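PDB 2DV6: nitrite reductase from Hyphomicrobium denitrificans, which probably reduces nitrite to nitric oxide in denitrification, using copper ions and electrons from cytochrome c. Local coordinates for residues H373-G378 / I400-I405; S362-I367 / Q389-P394; P286-E291 / T348-F353; I367-D372 / K404-G409. One frame throughout, in Å; residues are numbered along the deposited sequence.

Overall arrangement
All four contacts lie in the C-terminal cupredoxin domain: interactions 1 and 3 build one sheet and interaction 2 the other. Interactions 1 and 3 add to that sheet from opposite sides of strand 348-357 and its neighbour 397-404: the first is a buried antiparallel pairing, the second a partly exposed parallel one, held by a salt bridge of Arg350 and Glu291 as well as by backbone bonds. Interaction 2 is also buried; in the core its Val391 packs on Val374 and Val401 of interaction 1, and its Phe364 on Val401. Interaction 4 is no strand pairing; it gathers oxygen atoms round a potassium ion where loops leave the sheets, sharing Lys404 with interaction 1 and Ile367 with interaction 2.

Interaction 1. Residues H373-G378 / I400-I405. With K (potassium ion), chain J.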
# COMPACT_ATOMS: atom_id res chain seq x y z
N HIS A 373 -40.94 -5.24 -37.69
CA HIS A 373 -41.65 -6.03 -36.67
C HIS A 373 -40.71 -6.50 -35.59
O HIS A 373 -39.62 -7.01 -35.87
CB HIS A 373 -42.39 -7.25 -37.28
CG HIS A 373 -43.37 -6.87 -38.34
ND1 HIS A 373 -44.63 -6.35 -38.05
CD2 HIS A 373 -43.26 -6.85 -39.69
CE1 HIS A 373 -45.26 -6.09 -39.19
NE2 HIS A 373 -44.44 -6.35 -40.19
N VAL A 374 -41.17 -6.34 -34.34
CA VAL A 374 -40.45 -6.83 -33.18
C VAL A 374 -41.38 -7.76 -32.42
O VAL A 374 -42.51 -7.35 -32.03
CB VAL A 374 -40.00 -5.66 -32.26
CG1 VAL A 374 -39.51 -6.20 -30.92
CG2 VAL A 374 -38.94 -4.84 -32.96
N TYR A 375 -40.93 -8.99 -32.22
CA TYR A 375 -41.72 -9.99 -31.47
C TYR A 375 -41.50 -9.82 -29.96
O TYR A 375 -40.58 -10.45 -29.40
CB TYR A 375 -41.44 -11.43 -31.97
CG TYR A 375 -42.06 -11.66 -33.36
CD1 TYR A 375 -41.43 -11.17 -34.52
CD2 TYR A 375 -43.28 -12.28 -33.50
CE1 TYR A 375 -41.99 -11.33 -35.78
CE2 TYR A 375 -43.88 -12.44 -34.78
CZ TYR A 375 -43.22 -11.98 -35.92
OH TYR A 375 -43.77 -12.13 -37.19
N SER A 376 -42.29 -8.95 -29.31
CA SER A 376 -42.01 -8.58 -27.90
C SER A 376 -41.81 -9.79 -27.00
O SER A 376 -42.65 -10.67 -27.00
CB SER A 376 -43.13 -7.75 -27.25
OG SER A 376 -44.02 -7.18 -28.19
N LEU A 377 -40.72 -9.82 -26.24
CA LEU A 377 -40.44 -10.85 -25.22
C LEU A 377 -40.35 -12.26 -25.80
O LEU A 377 -40.40 -13.26 -25.06
CB LEU A 377 -41.43 -10.79 -24.03
CG LEU A 377 -41.35 -9.50 -23.20
CD1 LEU A 377 -42.26 -9.56 -21.97
CD2 LEU A 377 -39.88 -9.19 -22.79
N GLY A 378 -40.21 -12.32 -27.12
CA GLY A 378 -40.08 -13.59 -27.84
C GLY A 378 -41.44 -14.21 -28.14
O GLY A 378 -41.51 -15.34 -28.59
N ILE A 400 -37.42 -11.86 -32.13
CA ILE A 400 -37.37 -11.95 -33.56
C ILE A 400 -37.56 -10.52 -34.06
O ILE A 400 -38.47 -9.81 -33.59
CB ILE A 400 -38.50 -12.86 -34.08
CG1 ILE A 400 -38.24 -14.31 -33.65
CG2 ILE A 400 -38.60 -12.78 -35.63
CD1 ILE A 400 -39.45 -15.26 -33.84
N VAL A 401 -36.67 -10.08 -34.93
CA VAL A 401 -36.88 -8.79 -35.62
C VAL A 401 -36.87 -9.06 -37.12
O VAL A 401 -36.09 -9.90 -37.59
CB VAL A 401 -35.84 -7.71 -35.18
CG1 VAL A 401 -35.95 -7.43 -33.64
CG2 VAL A 401 -34.42 -8.10 -35.57
N ASP A 402 -37.78 -8.41 -37.84
CA ASP A 402 -37.88 -8.52 -39.32
C ASP A 402 -37.78 -7.09 -39.83
O ASP A 402 -38.36 -6.19 -39.23
CB ASP A 402 -39.25 -9.04 -39.81
CG ASP A 402 -39.54 -10.49 -39.42
OD1 ASP A 402 -40.72 -10.92 -39.53
OD2 ASP A 402 -38.61 -11.21 -38.96
N PHE A 403 -37.10 -6.90 -40.96
CA PHE A 403 -37.11 -5.62 -41.64
C PHE A 403 -36.73 -5.79 -43.11
O PHE A 403 -35.92 -6.64 -43.48
CB PHE A 403 -36.15 -4.64 -40.98
CG PHE A 403 -34.79 -5.19 -40.73
CD1 PHE A 403 -33.72 -4.81 -41.52
CD2 PHE A 403 -34.56 -6.07 -39.65
CE1 PHE A 403 -32.45 -5.29 -41.28
CE2 PHE A 403 -33.31 -6.55 -39.39
CZ PHE A 403 -32.23 -6.16 -40.21
N LYS A 404 -37.36 -4.97 -43.94
CA LYS A 404 -36.99 -4.87 -45.33
C LYS A 404 -35.78 -3.96 -45.47
O LYS A 404 -35.74 -2.87 -44.91
CB LYS A 404 -38.17 -4.34 -46.17
CG LYS A 404 -37.77 -4.13 -47.62
CD LYS A 404 -38.95 -3.82 -48.50
CE LYS A 404 -38.45 -3.35 -49.88
NZ LYS A 404 -39.46 -3.68 -50.92
N ILE A 405 -34.78 -4.44 -46.20
CA ILE A 405 -33.61 -3.63 -46.50
C ILE A 405 -33.82 -2.78 -47.77
O ILE A 405 -33.70 -3.28 -48.87
CB ILE A 405 -32.37 -4.52 -46.61
CG1 ILE A 405 -32.16 -5.27 -45.29
CG2 ILE A 405 -31.14 -3.70 -46.98
CD1 ILE A 405 -31.19 -6.43 -45.41
K K J . -36.05 -0.76 -43.86
O HOH W 1 -43.32 -10.40 -38.98
O HOH W 2 -36.23 1.55 -42.95
O HOH W 3 -37.26 -1.29 -41.87
O HOH W 4 -38.19 -0.72 -44.72
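An antiparallel strand pairing inside one sheet of the C-terminal cupredoxin sandwich joins His373-Val374 to Ile400-Asp402. His373 and Asp402 form a hydrogen-bonded pair, with Asp402 N to His373 O at 3.0 Å and a return bond from His373 N to Asp402 O at 3.2 Å. Val374 and Val401 make the next, non-hydrogen-bonded pair. Their side chains lie side by side on the face turned to the second sheet, Val374 CG2 4.0 Å from Val401 CG1, and short beta-branched residues suit both the extended backbone and this buried layer. Tyr375, the centre of an inverse gamma turn, also bonds through N to Ile400 O at 2.9 Å.

The ring of Tyr375 swings back beside the strand because CG stands anti to its own carbonyl carbon (chi1 -71°). Tyr375 CD1 lies 3.4 Å from Ile400 CB, the two side chains crossing at a slant, and Pro286 also packs against this tyrosine. Asp402 sends its carboxylate toward the same ring, the two planes 63° apart, but the acid and the phenol do not bond directly. One water joins them, 2.5 Å from Tyr375 OH and donating a hydrogen bond to Asp402 OD1 at 2.7 Å.

Interaction 2. Residues S362-I367 / Q389-P394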
# COMPACT_ATOMS: atom_id res chain seq x y z
N SER A 362 -29.52 -6.73 -23.26
CA SER A 362 -29.07 -6.10 -24.48
C SER A 362 -30.07 -5.08 -25.01
O SER A 362 -31.30 -5.27 -24.91
CB SER A 362 -28.84 -7.16 -25.56
OG SER A 362 -28.41 -6.53 -26.74
N SER A 363 -29.56 -4.00 -25.61
CA SER A 363 -30.44 -3.00 -26.23
C SER A 363 -30.20 -3.11 -27.74
O SER A 363 -29.40 -2.37 -28.34
CB SER A 363 -30.13 -1.61 -25.67
OG SER A 363 -30.20 -1.68 -24.24
N PHE A 364 -30.83 -4.12 -28.32
CA PHE A 364 -30.40 -4.58 -29.62
C PHE A 364 -30.83 -3.57 -30.69
O PHE A 364 -31.98 -3.14 -30.72
CB PHE A 364 -30.97 -5.96 -29.93
CG PHE A 364 -30.51 -6.50 -31.26
CD1 PHE A 364 -29.15 -6.76 -31.48
CD2 PHE A 364 -31.44 -6.78 -32.27
CE1 PHE A 364 -28.70 -7.27 -32.69
CE2 PHE A 364 -31.01 -7.31 -33.50
CZ PHE A 364 -29.64 -7.56 -33.72
N HIS A 365 -29.90 -3.16 -31.54
CA HIS A 365 -30.19 -2.11 -32.52
C HIS A 365 -29.42 -2.40 -33.80
O HIS A 365 -28.27 -2.85 -33.72
CB HIS A 365 -29.77 -0.75 -31.93
CG HIS A 365 -29.87 0.40 -32.90
ND1 HIS A 365 -31.08 0.90 -33.34
CD2 HIS A 365 -28.92 1.12 -33.53
CE1 HIS A 365 -30.86 1.89 -34.18
NE2 HIS A 365 -29.56 2.06 -34.30
N VAL A 366 -30.01 -2.18 -34.98
CA VAL A 366 -29.20 -2.27 -36.23
C VAL A 366 -29.01 -0.84 -36.77
O VAL A 366 -29.96 -0.19 -37.18
CB VAL A 366 -29.85 -3.20 -37.32
CG1 VAL A 366 -29.08 -3.13 -38.62
CG2 VAL A 366 -29.94 -4.66 -36.79
N ILE A 367 -27.80 -0.33 -36.70
CA ILE A 367 -27.56 1.07 -37.07
C ILE A 367 -27.83 1.21 -38.58
O ILE A 367 -27.31 0.39 -39.37
CB ILE A 367 -26.07 1.43 -36.79
CG1 ILE A 367 -25.74 1.25 -35.31
CG2 ILE A 367 -25.72 2.84 -37.29
CD1 ILE A 367 -24.29 1.63 -34.95
N GLN A 389 -36.91 1.11 -33.16
CA GLN A 389 -35.46 1.32 -33.38
C GLN A 389 -34.61 0.31 -32.61
O GLN A 389 -33.60 -0.18 -33.12
CB GLN A 389 -35.01 2.74 -32.99
CG GLN A 389 -35.13 3.06 -31.50
CD GLN A 389 -35.34 4.53 -31.24
OE1 GLN A 389 -34.46 5.34 -31.53
NE2 GLN A 389 -36.51 4.89 -30.67
N THR A 390 -34.99 0.04 -31.36
CA THR A 390 -34.16 -0.75 -30.45
C THR A 390 -34.99 -1.55 -29.47
O THR A 390 -36.03 -1.09 -29.02
CB THR A 390 -32.86 -0.01 -29.88
OG1 THR A 390 -32.71 -0.16 -28.45
CG2 THR A 390 -32.74 1.37 -30.28
N VAL A 391 -34.56 -2.79 -29.24
CA VAL A 391 -35.34 -3.73 -28.40
C VAL A 391 -34.51 -4.20 -27.20
O VAL A 391 -33.35 -4.58 -27.40
CB VAL A 391 -35.92 -4.92 -29.27
CG1 VAL A 391 -34.84 -5.62 -30.02
CG2 VAL A 391 -36.74 -5.92 -28.40
N SER A 392 -35.07 -4.11 -25.97
CA SER A 392 -34.41 -4.70 -24.78
C SER A 392 -34.69 -6.18 -24.74
O SER A 392 -35.86 -6.59 -24.84
CB SER A 392 -34.93 -4.17 -23.42
OG SER A 392 -34.71 -2.81 -23.29
N VAL A 393 -33.62 -6.95 -24.59
CA VAL A 393 -33.67 -8.40 -24.59
C VAL A 393 -32.94 -8.87 -23.32
O VAL A 393 -31.73 -8.70 -23.20
CB VAL A 393 -32.99 -9.02 -25.82
CG1 VAL A 393 -33.14 -10.55 -25.78
CG2 VAL A 393 -33.60 -8.47 -27.11
N PRO A 394 -33.68 -9.44 -22.37
CA PRO A 394 -33.03 -9.79 -21.12
C PRO A 394 -32.18 -11.07 -21.29
O PRO A 394 -32.39 -11.83 -22.24
CB PRO A 394 -34.20 -10.07 -20.18
CG PRO A 394 -35.27 -10.65 -21.13
CD PRO A 394 -35.12 -9.76 -22.37
O HOH W 5 -32.24 -2.53 -22.50
O HOH W 6 -32.53 -0.99 -35.66
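His365 crosses Thr390 at a slant, its ND1 3.5 Å from Thr390 CG2, and reaches on to the backbone of Gln389. CG stands anti to the backbone N (chi1 174°), which carries the ring across toward the neighbouring strand. There ND1 donates to Gln389 O at 2.8 Å; the oxygen lies close to the ring plane, whereas the donor stands well above the carbonyl plane.

Behind this side-chain bond, strands 362-367 and 390-393 run antiparallel. Ser362 with Val393 and Phe364 with Val391 are hydrogen-bonded pairs, the shortest bond being Phe364 N to Val391 O at 2.7 Å. Side chains along each strand alternate between two faces. Phe364 and Val391 turn to the sandwich core, Phe364 CB 3.9 Å from Val391 CG1, and the phenyl ring continues inward to stack with Phe353. Ser363 and Ser392 lie on the other face, where small hydroxyls share a water 2.8 Å from Ser363 OG and 2.6 Å from Ser392 OG.

That polar face meets a neighbouring subunit: Gln389 bonds through its side chain to His224 of that subunit, a copper ligand on which the His365 ring stacks, while His416 meets His365 edge-to-face. The bond from ND1 restrains the ring's rotation, so Gln389 O helps orient a histidine that itself lies beside the copper site, its nearest side-chain atom about 4 Å from a bound copper ion.

Interaction 3. Residues P286-E291 / T348-F353; sequences PQVDRE and TVRIFF
Arg350, Glu291 and Thr348 bury the most surface here, and Arg350 is the hub. Its chain leaves the strand with CG anti to the backbone N (chi1 160°), then bends twice to bring the guanidinium between two acceptors. NH1 and NH2 together hold Pro286 O end-on, each at 2.9 Å, with the oxygen close to the guanidinium plane. NE and NH1 take Glu291 OE2 from the side, the shorter link of this salt bridge being NH1 to OE2 at 2.9 Å. Glu291 and Arg350 lie alongside each other, but their flat ends are turned 61° apart, and the guanidinium reaches OE2 on its anti side, somewhat out of the carboxylate plane. Arg198 forms a salt bridge with OE1 of the same glutamate. Val288 CG2 lies over one face of the guanidinium, toward its NH2 rim.

Thr348 opens the strand. Its methyl is pressed tightly against Val288, CG2 to CG2 3.5 Å, while its backbone N gives a straight bond to Asp289 OD2 at 2.8 Å. Asp289 suits this position because its short carboxylate can reach back to a strand-end amide, and a water links OD2 to Thr348 OG1.

Arg350 N bonds to Arg290 O at 2.8 Å, and Arg290 and Glu291 pair with Val349 and Arg350 in parallel. This joins strand 290-299, the domain's first, to strand 348-357, the parallel neighbour pairing characteristic of the cupredoxin Greek-key sandwich.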
# COMPACT_ATOMS: atom_id res chain seq x y z
N PRO A 286 -44.10 -15.55 -40.66
CA PRO A 286 -44.17 -14.87 -41.95
C PRO A 286 -42.93 -15.18 -42.77
O PRO A 286 -41.82 -15.28 -42.23
CB PRO A 286 -44.20 -13.37 -41.56
CG PRO A 286 -44.86 -13.38 -40.20
CD PRO A 286 -44.41 -14.64 -39.53
N GLN A 287 -43.13 -15.37 -44.07
CA GLN A 287 -42.05 -15.72 -44.96
C GLN A 287 -41.19 -14.50 -45.20
O GLN A 287 -41.67 -13.38 -45.32
CB GLN A 287 -42.59 -16.24 -46.29
CG GLN A 287 -43.46 -17.49 -46.12
CD GLN A 287 -42.85 -18.76 -46.73
OE1 GLN A 287 -43.56 -19.51 -47.43
NE2 GLN A 287 -41.54 -19.00 -46.46
N VAL A 288 -39.91 -14.74 -45.32
CA VAL A 288 -38.95 -13.68 -45.32
C VAL A 288 -37.91 -14.18 -46.31
O VAL A 288 -37.86 -15.37 -46.58
CB VAL A 288 -38.49 -13.60 -43.82
CG1 VAL A 288 -37.03 -13.93 -43.60
CG2 VAL A 288 -39.07 -12.35 -43.10
N ASP A 289 -37.10 -13.29 -46.88
CA ASP A 289 -36.04 -13.68 -47.82
C ASP A 289 -34.82 -14.35 -47.17
O ASP A 289 -34.18 -15.24 -47.77
CB ASP A 289 -35.61 -12.44 -48.61
CG ASP A 289 -36.75 -11.89 -49.45
OD1 ASP A 289 -37.27 -12.67 -50.26
OD2 ASP A 289 -37.16 -10.70 -49.31
N ARG A 290 -34.47 -13.93 -45.96
CA ARG A 290 -33.23 -14.38 -45.31
C ARG A 290 -33.38 -14.31 -43.79
O ARG A 290 -34.04 -13.40 -43.29
CB ARG A 290 -32.14 -13.41 -45.68
CG ARG A 290 -30.80 -13.97 -45.95
CD ARG A 290 -30.14 -13.01 -46.93
NE ARG A 290 -29.12 -13.67 -47.71
CZ ARG A 290 -29.27 -14.05 -48.98
NH1 ARG A 290 -30.39 -13.80 -49.64
NH2 ARG A 290 -28.26 -14.64 -49.58
N GLU A 291 -32.79 -15.27 -43.09
CA GLU A 291 -32.86 -15.34 -41.65
C GLU A 291 -31.46 -15.46 -41.11
O GLU A 291 -30.59 -16.10 -41.74
CB GLU A 291 -33.67 -16.55 -41.19
CG GLU A 291 -35.12 -16.56 -41.66
CD GLU A 291 -35.84 -17.81 -41.18
OE1 GLU A 291 -35.25 -18.90 -41.31
OE2 GLU A 291 -36.97 -17.69 -40.66
N THR A 348 -36.41 -8.79 -47.44
CA THR A 348 -36.92 -8.79 -46.10
C THR A 348 -36.09 -9.82 -45.35
O THR A 348 -35.95 -10.98 -45.79
CB THR A 348 -38.43 -9.09 -46.05
OG1 THR A 348 -39.13 -8.00 -46.64
CG2 THR A 348 -38.91 -9.21 -44.61
N VAL A 349 -35.55 -9.38 -44.22
CA VAL A 349 -34.59 -10.12 -43.42
C VAL A 349 -35.13 -10.34 -41.99
O VAL A 349 -35.88 -9.52 -41.45
CB VAL A 349 -33.26 -9.35 -43.46
CG1 VAL A 349 -32.54 -9.38 -42.18
CG2 VAL A 349 -32.40 -9.83 -44.64
N ARG A 350 -34.77 -11.46 -41.40
CA ARG A 350 -35.21 -11.78 -40.04
C ARG A 350 -33.96 -12.13 -39.24
O ARG A 350 -33.14 -12.88 -39.71
CB ARG A 350 -36.18 -12.97 -40.08
CG ARG A 350 -36.35 -13.71 -38.73
CD ARG A 350 -37.79 -13.97 -38.56
NE ARG A 350 -38.17 -15.05 -39.41
CZ ARG A 350 -39.31 -15.16 -40.07
NH1 ARG A 350 -39.46 -16.25 -40.77
NH2 ARG A 350 -40.27 -14.22 -40.00
N ILE A 351 -33.82 -11.55 -38.06
CA ILE A 351 -32.74 -11.95 -37.13
C ILE A 351 -33.41 -12.58 -35.91
O ILE A 351 -34.29 -11.97 -35.29
CB ILE A 351 -31.83 -10.77 -36.73
CG1 ILE A 351 -31.20 -10.11 -37.96
CG2 ILE A 351 -30.72 -11.21 -35.70
CD1 ILE A 351 -30.44 -8.79 -37.66
N PHE A 352 -33.03 -13.81 -35.60
CA PHE A 352 -33.40 -14.44 -34.32
C PHE A 352 -32.29 -14.03 -33.37
O PHE A 352 -31.13 -14.41 -33.57
CB PHE A 352 -33.44 -15.97 -34.43
CG PHE A 352 -34.50 -16.50 -35.37
CD1 PHE A 352 -34.16 -16.88 -36.68
CD2 PHE A 352 -35.83 -16.65 -34.94
CE1 PHE A 352 -35.14 -17.42 -37.56
CE2 PHE A 352 -36.81 -17.20 -35.81
CZ PHE A 352 -36.48 -17.55 -37.11
N PHE A 353 -32.64 -13.18 -32.39
CA PHE A 353 -31.63 -12.61 -31.50
C PHE A 353 -31.84 -13.08 -30.05
O PHE A 353 -32.92 -12.89 -29.52
CB PHE A 353 -31.62 -11.08 -31.57
CG PHE A 353 -30.63 -10.47 -30.61
CD1 PHE A 353 -29.26 -10.59 -30.83
CD2 PHE A 353 -31.06 -9.87 -29.43
CE1 PHE A 353 -28.35 -10.06 -29.92
CE2 PHE A 353 -30.14 -9.34 -28.52
CZ PHE A 353 -28.81 -9.44 -28.76
O HOH W 7 -38.73 -7.93 -49.46

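Interaction 4. Residues I367-D372 / K404-G409; sequences IGEIFD and KIDRAG. With K (potassium ion), chain J.
A bend at chi2 (-65°) folds the Glu369 chain so that both carboxylate oxygens face one potassium ion, while Asp406 CG, anti to its carbonyl carbon (chi1 -44°), brings OD2 to the same ion from the other segment. The glutamate binds through OE1 at 2.6 Å and OE2 at 2.5 Å from potassium. Asp406 OD2 and the main-chain Lys404 O each lie 2.4 Å from the metal, and three waters complete the set of seven ligands. The longer, bent chain of Glu369 suits it to turn both oxygens to the ion, whereas Asp406 offers one.

Glu369 OE2 is steadied by Ile370 N at 2.8 Å, and OE1 also accepts from a water bound to Arg407 N. Asp372 does not touch the metal. Its OD2 takes the Lys404 N-H at 2.8 Å, the donor standing above the carboxylate plane, and a metal-bound water donates hydrogen bonds to its OD1 and to Ile370 O. Asp372 is thus a second-shell residue, positioning both the lysine backbone and a water.

Glu369 OE1 and Asp406 OD2, 3.3 Å apart, both bind the potassium, whose charge probably offsets their repulsion; the cation thereby links the two loops.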
# COMPACT_ATOMS: atom_id res chain seq x y z
N ILE A 367 -27.80 -0.33 -36.70
CA ILE A 367 -27.56 1.07 -37.07
C ILE A 367 -27.83 1.21 -38.58
O ILE A 367 -27.31 0.39 -39.37
CB ILE A 367 -26.07 1.43 -36.79
CG1 ILE A 367 -25.74 1.25 -35.31
CG2 ILE A 367 -25.72 2.84 -37.29
CD1 ILE A 367 -24.29 1.63 -34.95
N GLY A 368 -28.63 2.20 -38.96
CA GLY A 368 -28.93 2.48 -40.36
C GLY A 368 -30.20 1.81 -40.84
O GLY A 368 -30.61 1.99 -41.99
N GLU A 369 -30.84 1.03 -39.95
CA GLU A 369 -32.10 0.39 -40.30
C GLU A 369 -33.09 0.48 -39.13
O GLU A 369 -32.72 0.93 -38.04
CB GLU A 369 -31.87 -1.08 -40.73
CG GLU A 369 -31.94 -1.30 -42.22
CD GLU A 369 -33.33 -1.02 -42.80
OE1 GLU A 369 -33.48 -0.99 -44.05
OE2 GLU A 369 -34.30 -0.81 -42.03
N ILE A 370 -34.34 0.07 -39.37
CA ILE A 370 -35.44 0.16 -38.40
C ILE A 370 -36.18 -1.19 -38.43
O ILE A 370 -36.38 -1.76 -39.49
CB ILE A 370 -36.43 1.30 -38.77
CG1 ILE A 370 -35.68 2.62 -38.94
CG2 ILE A 370 -37.58 1.41 -37.72
CD1 ILE A 370 -36.48 3.78 -39.52
N PHE A 371 -36.52 -1.74 -37.27
CA PHE A 371 -37.28 -2.98 -37.25
C PHE A 371 -38.74 -2.74 -37.64
O PHE A 371 -39.45 -1.99 -36.99
CB PHE A 371 -37.19 -3.65 -35.88
CG PHE A 371 -35.77 -3.81 -35.36
CD1 PHE A 371 -35.42 -3.38 -34.09
CD2 PHE A 371 -34.79 -4.45 -36.15
CE1 PHE A 371 -34.10 -3.55 -33.61
CE2 PHE A 371 -33.49 -4.62 -35.68
CZ PHE A 371 -33.15 -4.18 -34.42
N ASP A 372 -39.17 -3.39 -38.72
CA ASP A 372 -40.54 -3.34 -39.18
C ASP A 372 -41.40 -4.06 -38.15
O ASP A 372 -42.42 -3.54 -37.75
CB ASP A 372 -40.69 -3.99 -40.56
CG ASP A 372 -40.01 -3.17 -41.70
OD1 ASP A 372 -39.85 -1.93 -41.57
OD2 ASP A 372 -39.63 -3.79 -42.74
N LYS A 404 -37.36 -4.97 -43.94
CA LYS A 404 -36.99 -4.87 -45.33
C LYS A 404 -35.78 -3.96 -45.47
O LYS A 404 -35.74 -2.87 -44.91
CB LYS A 404 -38.17 -4.34 -46.17
CG LYS A 404 -37.77 -4.13 -47.62
CD LYS A 404 -38.95 -3.82 -48.50
CE LYS A 404 -38.45 -3.35 -49.88
NZ LYS A 404 -39.46 -3.68 -50.92
N ILE A 405 -34.78 -4.44 -46.20
CA ILE A 405 -33.61 -3.63 -46.50
C ILE A 405 -33.82 -2.78 -47.77
O ILE A 405 -33.70 -3.28 -48.87
CB ILE A 405 -32.37 -4.52 -46.61
CG1 ILE A 405 -32.16 -5.27 -45.29
CG2 ILE A 405 -31.14 -3.70 -46.98
CD1 ILE A 405 -31.19 -6.43 -45.41
N ASP A 406 -34.12 -1.50 -47.60
CA ASP A 406 -34.50 -0.65 -48.74
C ASP A 406 -33.32 -0.25 -49.61
O ASP A 406 -33.50 0.05 -50.78
CB ASP A 406 -35.21 0.62 -48.27
CG ASP A 406 -36.22 0.36 -47.20
OD1 ASP A 406 -37.44 0.28 -47.48
OD2 ASP A 406 -35.78 0.20 -46.04
N ARG A 407 -32.13 -0.20 -49.05
CA ARG A 407 -30.99 0.27 -49.80
C ARG A 407 -29.70 -0.30 -49.27
O ARG A 407 -29.67 -0.94 -48.22
CB ARG A 407 -30.95 1.81 -49.81
CG ARG A 407 -30.82 2.47 -48.45
CD ARG A 407 -30.00 3.72 -48.62
NE ARG A 407 -28.61 3.34 -48.85
CZ ARG A 407 -27.65 4.12 -49.33
NH1 ARG A 407 -27.89 5.37 -49.70
NH2 ARG A 407 -26.43 3.62 -49.47
N ALA A 408 -28.63 -0.05 -50.02
CA ALA A 408 -27.33 -0.62 -49.79
C ALA A 408 -26.63 -0.01 -48.56
O ALA A 408 -26.94 1.09 -48.15
CB ALA A 408 -26.48 -0.41 -51.03
N GLY A 409 -25.67 -0.73 -48.00
CA GLY A 409 -24.86 -0.20 -46.93
C GLY A 409 -24.25 -1.26 -46.03
O GLY A 409 -24.53 -2.46 -46.15
K K J . -36.05 -0.76 -43.86
O HOH W 8 -31.98 -0.09 -46.04
O HOH W 3 -37.26 -1.29 -41.87
O HOH W 4 -38.19 -0.72 -44.72
O HOH W 2 -36.23 1.55 -42.95